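Local structure of diphosphomevalonate decarboxylase, putative (Trypanosoma brucei, 2HKE) at residues T263-E267 / D268-M272; R274-K277 / A278-K282. The protein probably catalyses the ATP-dependent decarboxylation of (R)-5-diphosphomevalonate to isopentenyl diphosphate, a step of the mevalonate pathway that feeds sterol and isoprenoid synthesis. The protein carries 1 engineered substitution. One frame throughout, in Å; residues are numbered along the deposited sequence.

Contact 1: T263-E267 / D268-M272; sequences TYATE and DSYAM
Thr266 and Ser269 bind each other twice at the start of helix 267-283, each side chain answering the other's backbone N-H. Thr266 OG1 accepts from Ser269 N at 3.2 Å, with an N-H...O angle of 171°, and Ser269 OG takes the N-H of Thr266 in return, also nearly straight. What places the threonine hydroxyl is its first torsion (chi1 65°), which sets OG1 between the backbone N and the carbonyl carbon and turns it to Ser269 N. A water lies 2.6 Å from Thr266 OG1 and donates to Asp268 OD2, linking the cap to the carboxylate. Asp268 OD1 forms a salt bridge with Lys354 and a hydrogen bond with His351, and Ser269 OG is also bonded to Ala296 O, so both polar ends tie the helix start to neighbouring loops.

Tyr270 can be followed outward from its CB, which lies near Glu267 O and Thr266 O. CG is also near Thr266 O, and CD2 comes closer to it, at 3.2 Å; the same oxygen receives Tyr270 N in the carbonyl plane. CD2 also has the Glu267 carboxylate beside it, its plane turned 51° from the ring and OE2 3.9 Å away. CE2 still lies near Thr266 O, while on the other branch CE1 is near the methyl of Ala265. At the tip, Ala265 CB sits 3.6 Å from both CZ and OH of Tyr270; the phenol end thus reaches back to Ala265, just before the helix, meeting its methyl obliquely.

Ala271 N closes the next turn on Glu267 O at 2.8 Å. With Thr266 as N-cap and Ser269 three residues on, the reciprocal pair meets the definition of a capping box, which here begins a helix of the GHMP-type C-terminal domain.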
loop_
_atom_site.group_PDB
_atom_site.type_symbol
_atom_site.label_atom_id
_atom_site.label_comp_id
_atom_site.label_asym_id
_atom_site.label_seq_id
_atom_site.Cartn_x
_atom_site.Cartn_y
_atom_site.Cartn_z
ATOM N N THR A 263 9.790 -5.025 15.764
ATOM C CA THR A 263 10.208 -3.632 15.572
ATOM C C THR A 263 10.498 -3.380 14.117
ATOM O O THR A 263 11.460 -3.925 13.554
ATOM C CB THR A 263 11.516 -3.330 16.343
ATOM O OG1 THR A 263 11.338 -3.722 17.717
ATOM C CG2 THR A 263 11.843 -1.841 16.247
ATOM N N TYR A 264 9.673 -2.540 13.491
ATOM C CA TYR A 264 9.966 -2.125 12.147
ATOM C C TYR A 264 10.460 -0.675 12.087
ATOM O O TYR A 264 11.030 -0.269 11.088
ATOM C CB TYR A 264 8.700 -2.269 11.303
ATOM C CG TYR A 264 8.206 -3.677 11.173
ATOM C CD1 TYR A 264 9.019 -4.682 10.681
ATOM C CD2 TYR A 264 6.887 -3.997 11.501
ATOM C CE1 TYR A 264 8.524 -6.007 10.535
ATOM C CE2 TYR A 264 6.402 -5.283 11.362
ATOM C CZ TYR A 264 7.208 -6.282 10.840
ATOM O OH TYR A 264 6.673 -7.557 10.723
ATOM N N ALA A 265 10.130 0.111 13.101
ATOM C CA ALA A 265 10.494 1.537 13.145
ATOM C C ALA A 265 11.940 1.697 13.599
ATOM O O ALA A 265 12.444 0.884 14.363
ATOM C CB ALA A 265 9.609 2.232 14.070
ATOM N N THR A 266 12.593 2.732 13.084
ATOM C CA THR A 266 13.921 3.136 13.523
ATOM C C THR A 266 13.810 4.452 14.256
ATOM O O THR A 266 12.742 5.049 14.325
ATOM C CB THR A 266 14.810 3.353 12.332
ATOM O OG1 THR A 266 14.299 4.470 11.571
ATOM C CG2 THR A 266 14.913 2.082 11.455
ATOM N N GLU A 267 14.927 4.971 14.752
ATOM C CA GLU A 267 14.822 6.270 15.433
ATOM C C GLU A 267 14.508 7.380 14.432
ATOM O O GLU A 267 14.031 8.446 14.819
ATOM C CB GLU A 267 16.092 6.586 16.181
ATOM C CG GLU A 267 16.281 5.732 17.485
ATOM C CD GLU A 267 15.221 5.983 18.552
ATOM O OE1 GLU A 267 14.686 7.130 18.648
ATOM O OE2 GLU A 267 14.894 5.016 19.312
ATOM N N ASP A 268 14.878 7.185 13.176
ATOM C CA ASP A 268 14.468 8.149 12.124
ATOM C C ASP A 268 12.942 8.179 11.998
ATOM O O ASP A 268 12.346 9.264 11.932
ATOM C CB ASP A 268 15.055 7.796 10.780
ATOM C CG ASP A 268 16.516 8.121 10.657
ATOM O OD1 ASP A 268 17.051 8.916 11.429
ATOM O OD2 ASP A 268 17.126 7.537 9.751
ATOM N N SER A 269 12.320 7.001 11.980
ATOM C CA SER A 269 10.847 6.906 12.045
ATOM C C SER A 269 10.268 7.709 13.197
ATOM O O SER A 269 9.328 8.497 13.023
ATOM C CB SER A 269 10.395 5.449 12.190
ATOM O OG SER A 269 10.927 4.668 11.158
ATOM N N TYR A 270 10.804 7.484 14.397
ATOM C CA TYR A 270 10.313 8.153 15.588
ATOM C C TYR A 270 10.575 9.641 15.557
ATOM O O TYR A 270 9.728 10.433 16.007
ATOM C CB TYR A 270 10.888 7.540 16.888
ATOM C CG TYR A 270 10.573 6.082 17.091
ATOM C CD1 TYR A 270 9.262 5.624 17.063
ATOM C CD2 TYR A 270 11.590 5.150 17.302
ATOM C CE1 TYR A 270 8.963 4.278 17.245
ATOM C CE2 TYR A 270 11.295 3.786 17.481
ATOM C CZ TYR A 270 9.994 3.369 17.474
ATOM O OH TYR A 270 9.713 2.034 17.657
ATOM N N ALA A 271 11.706 10.040 14.976
ATOM C CA ALA A 271 11.955 11.464 14.840
ATOM C C ALA A 271 10.927 12.108 13.877
ATOM O O ALA A 271 10.517 13.235 14.079
ATOM C CB ALA A 271 13.342 11.681 14.310
ATOM N N MET A 272 10.554 11.384 12.827
ATOM C CA MET A 272 9.523 11.872 11.897
ATOM C C MET A 272 8.207 12.056 12.604
ATOM O O MET A 272 7.509 13.043 12.365
ATOM C CB MET A 272 9.405 10.965 10.656
ATOM C CG MET A 272 10.452 11.260 9.593
ATOM S SD MET A 272 10.366 12.861 8.798
ATOM C CE MET A 272 8.836 12.683 7.805
HETATM O O HOH W 1 15.800 4.852 9.426
#

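Contact 2: R274-K277 / A278-K282; sequences RLVK and AYNAK. With SO4 (sulfate ion), chain D.
Val276 and Asn280 run alongside each other, one helical turn apart, in a common direction, with CG1 of the valine 3.7 Å from ND2 of the asparagine. The valine torsion (chi1 169°) turns CG1 beside the carbonyl carbon, toward the following turn, which is what brings that methyl to the amide. Asn280 N is bonded to Val276 O at 3.0 Å, whereas ND2 approaches the same oxygen at too poor an angle to bond it. The amide is instead satisfied by the backbone beyond the helix: ND2 gives to Leu288 O and OD1 accepts from Ala287 N, which fixes the rotation of the group.

Three further i to i+4 bonds, of 2.8 to 2.9 Å between the N atoms of Ala278, Tyr279 and Ala281 and the O atoms of Arg274, Leu275 and Lys277, make this regular alpha-helix. In the C-terminal domain it packs against strand 288-291, through Val276, and against helix 307-317, through Leu275. Tyr279 reaches both: its hydroxyl bonds Glu309, and its ring stands edge-to-face with that of Tyr345.

Two longer chains, those of Arg274 and Lys277, are exposed. Lys277 is extended beyond CG, and its side chain touches Tyr290 of strand 288-291. Arg274 bends at chi3 (-47°), bringing its NE and NH2 to a sulfate ion probably taken up from the crystallisation liquor. NE is shared between O4, at 3.0 Å, and O3, while NH2 also gives to O3, 3.1 Å away. O4 lies at the guanidinium edge, near its plane. All three bonds are clearly bent, that from NE to O4 having an N-H...O angle of 138°, and Asp350 N holds the same anion from the backbone.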
loop_
_atom_site.group_PDB
_atom_site.type_symbol
_atom_site.label_atom_id
_atom_site.label_comp_id
_atom_site.label_asym_id
_atom_site.label_seq_id
_atom_site.Cartn_x
_atom_site.Cartn_y
_atom_site.Cartn_z
ATOM N N ARG A 274 7.836 12.728 15.843
ATOM C CA ARG A 274 8.012 13.915 16.659
ATOM C C ARG A 274 7.941 15.194 15.842
ATOM O O ARG A 274 7.343 16.185 16.313
ATOM C CB ARG A 274 9.343 13.869 17.426
ATOM C CG ARG A 274 9.390 12.740 18.388
ATOM C CD ARG A 274 10.380 12.980 19.538
ATOM N NE ARG A 274 11.673 13.457 19.073
ATOM C CZ ARG A 274 12.627 12.683 18.580
ATOM N NH1 ARG A 274 12.446 11.384 18.490
ATOM N NH2 ARG A 274 13.781 13.222 18.199
ATOM N N LEU A 275 8.540 15.174 14.647
ATOM C CA LEU A 275 8.575 16.348 13.763
ATOM C C LEU A 275 7.178 16.735 13.266
ATOM O O LEU A 275 6.771 17.926 13.298
ATOM C CB LEU A 275 9.492 16.058 12.583
ATOM C CG LEU A 275 9.743 17.187 11.602
ATOM C CD1 LEU A 275 10.084 18.532 12.288
ATOM C CD2 LEU A 275 10.832 16.767 10.650
ATOM N N VAL A 276 6.424 15.756 12.814
ATOM C CA VAL A 276 5.073 16.054 12.357
ATOM C C VAL A 276 4.283 16.648 13.506
ATOM O O VAL A 276 3.569 17.648 13.333
ATOM C CB VAL A 276 4.385 14.803 11.798
ATOM C CG1 VAL A 276 2.899 15.041 11.561
ATOM C CG2 VAL A 276 5.153 14.344 10.557
ATOM N N LYS A 277 4.373 16.025 14.684
ATOM C CA LYS A 277 3.653 16.526 15.848
ATOM C C LYS A 277 4.037 17.956 16.206
ATOM O O LYS A 277 3.173 18.798 16.498
ATOM C CB LYS A 277 3.895 15.611 17.050
ATOM C CG LYS A 277 3.146 14.297 16.935
ATOM C CD LYS A 277 3.467 13.419 18.138
ATOM C CE LYS A 277 2.672 12.134 18.096
ATOM N NZ LYS A 277 3.083 11.275 19.242
ATOM N N ALA A 278 5.337 18.229 16.184
ATOM C CA ALA A 278 5.870 19.550 16.531
ATOM C C ALA A 278 5.462 20.594 15.501
ATOM O O ALA A 278 5.173 21.730 15.838
ATOM C CB ALA A 278 7.380 19.505 16.617
ATOM N N TYR A 279 5.407 20.194 14.237
ATOM C CA TYR A 279 4.930 21.088 13.176
ATOM C C TYR A 279 3.476 21.450 13.381
ATOM O O TYR A 279 3.112 22.598 13.323
ATOM C CB TYR A 279 5.107 20.412 11.834
ATOM C CG TYR A 279 4.689 21.239 10.649
ATOM C CD1 TYR A 279 5.277 22.473 10.409
ATOM C CD2 TYR A 279 3.724 20.786 9.770
ATOM C CE1 TYR A 279 4.929 23.205 9.320
ATOM C CE2 TYR A 279 3.345 21.540 8.664
ATOM C CZ TYR A 279 3.959 22.743 8.453
ATOM O OH TYR A 279 3.588 23.514 7.351
ATOM N N ASN A 280 2.638 20.467 13.625
ATOM C CA ASN A 280 1.219 20.687 13.765
ATOM C C ASN A 280 1.015 21.572 14.995
ATOM O O ASN A 280 0.168 22.467 14.996
ATOM C CB ASN A 280 0.531 19.349 13.948
ATOM C CG ASN A 280 0.358 18.578 12.653
ATOM O OD1 ASN A 280 0.360 19.164 11.539
ATOM N ND2 ASN A 280 0.191 17.249 12.781
ATOM N N ALA A 281 1.791 21.310 16.032
ATOM C CA ALA A 281 1.719 22.121 17.275
ATOM C C ALA A 281 2.017 23.607 16.980
ATOM O O ALA A 281 1.263 24.503 17.422
ATOM C CB ALA A 281 2.642 21.524 18.350
ATOM N N LYS A 282 3.065 23.856 16.189
ATOM C CA LYS A 282 3.478 25.218 15.818
ATOM C C LYS A 282 2.476 25.880 14.895
ATOM O O LYS A 282 2.206 27.069 14.994
ATOM C CB LYS A 282 4.796 25.225 15.066
ATOM C CG LYS A 282 6.020 25.277 15.813
ATOM C CD LYS A 282 6.266 26.601 16.591
ATOM C CE LYS A 282 7.659 26.478 17.188
ATOM N NZ LYS A 282 7.755 27.067 18.564
HETATM S S SO4 D . 12.700 16.563 20.622
HETATM O O1 SO4 D . 13.112 16.069 21.930
HETATM O O2 SO4 D . 12.813 18.005 20.601
HETATM O O3 SO4 D . 13.569 15.947 19.614
HETATM O O4 SO4 D . 11.324 16.135 20.413
#

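In the fold
Contact 1 and contact 2 lie in series on helix 267-283, their centres 16 Å apart, and both are partly buried. Contact 1 belongs to the helix start, where amides that lack a preceding turn are met by side-chain hydroxyls; its distinguishing chemistry is side chain to backbone, added to the first backbone bonds and an Ala265-Tyr270 contact. In contact 2, further along, the backbone bonds are repetitive: Leu275, Val276 and Tyr279 pack inward, the buried Asn280 amide pairs with backbone at Ala287 and Leu288, and Arg274 and Lys277 are exposed. Contact 2 is also the more peripheral, about 25 Å from the chain's centre against about 19 Å for contact 1, measured from the contact centres.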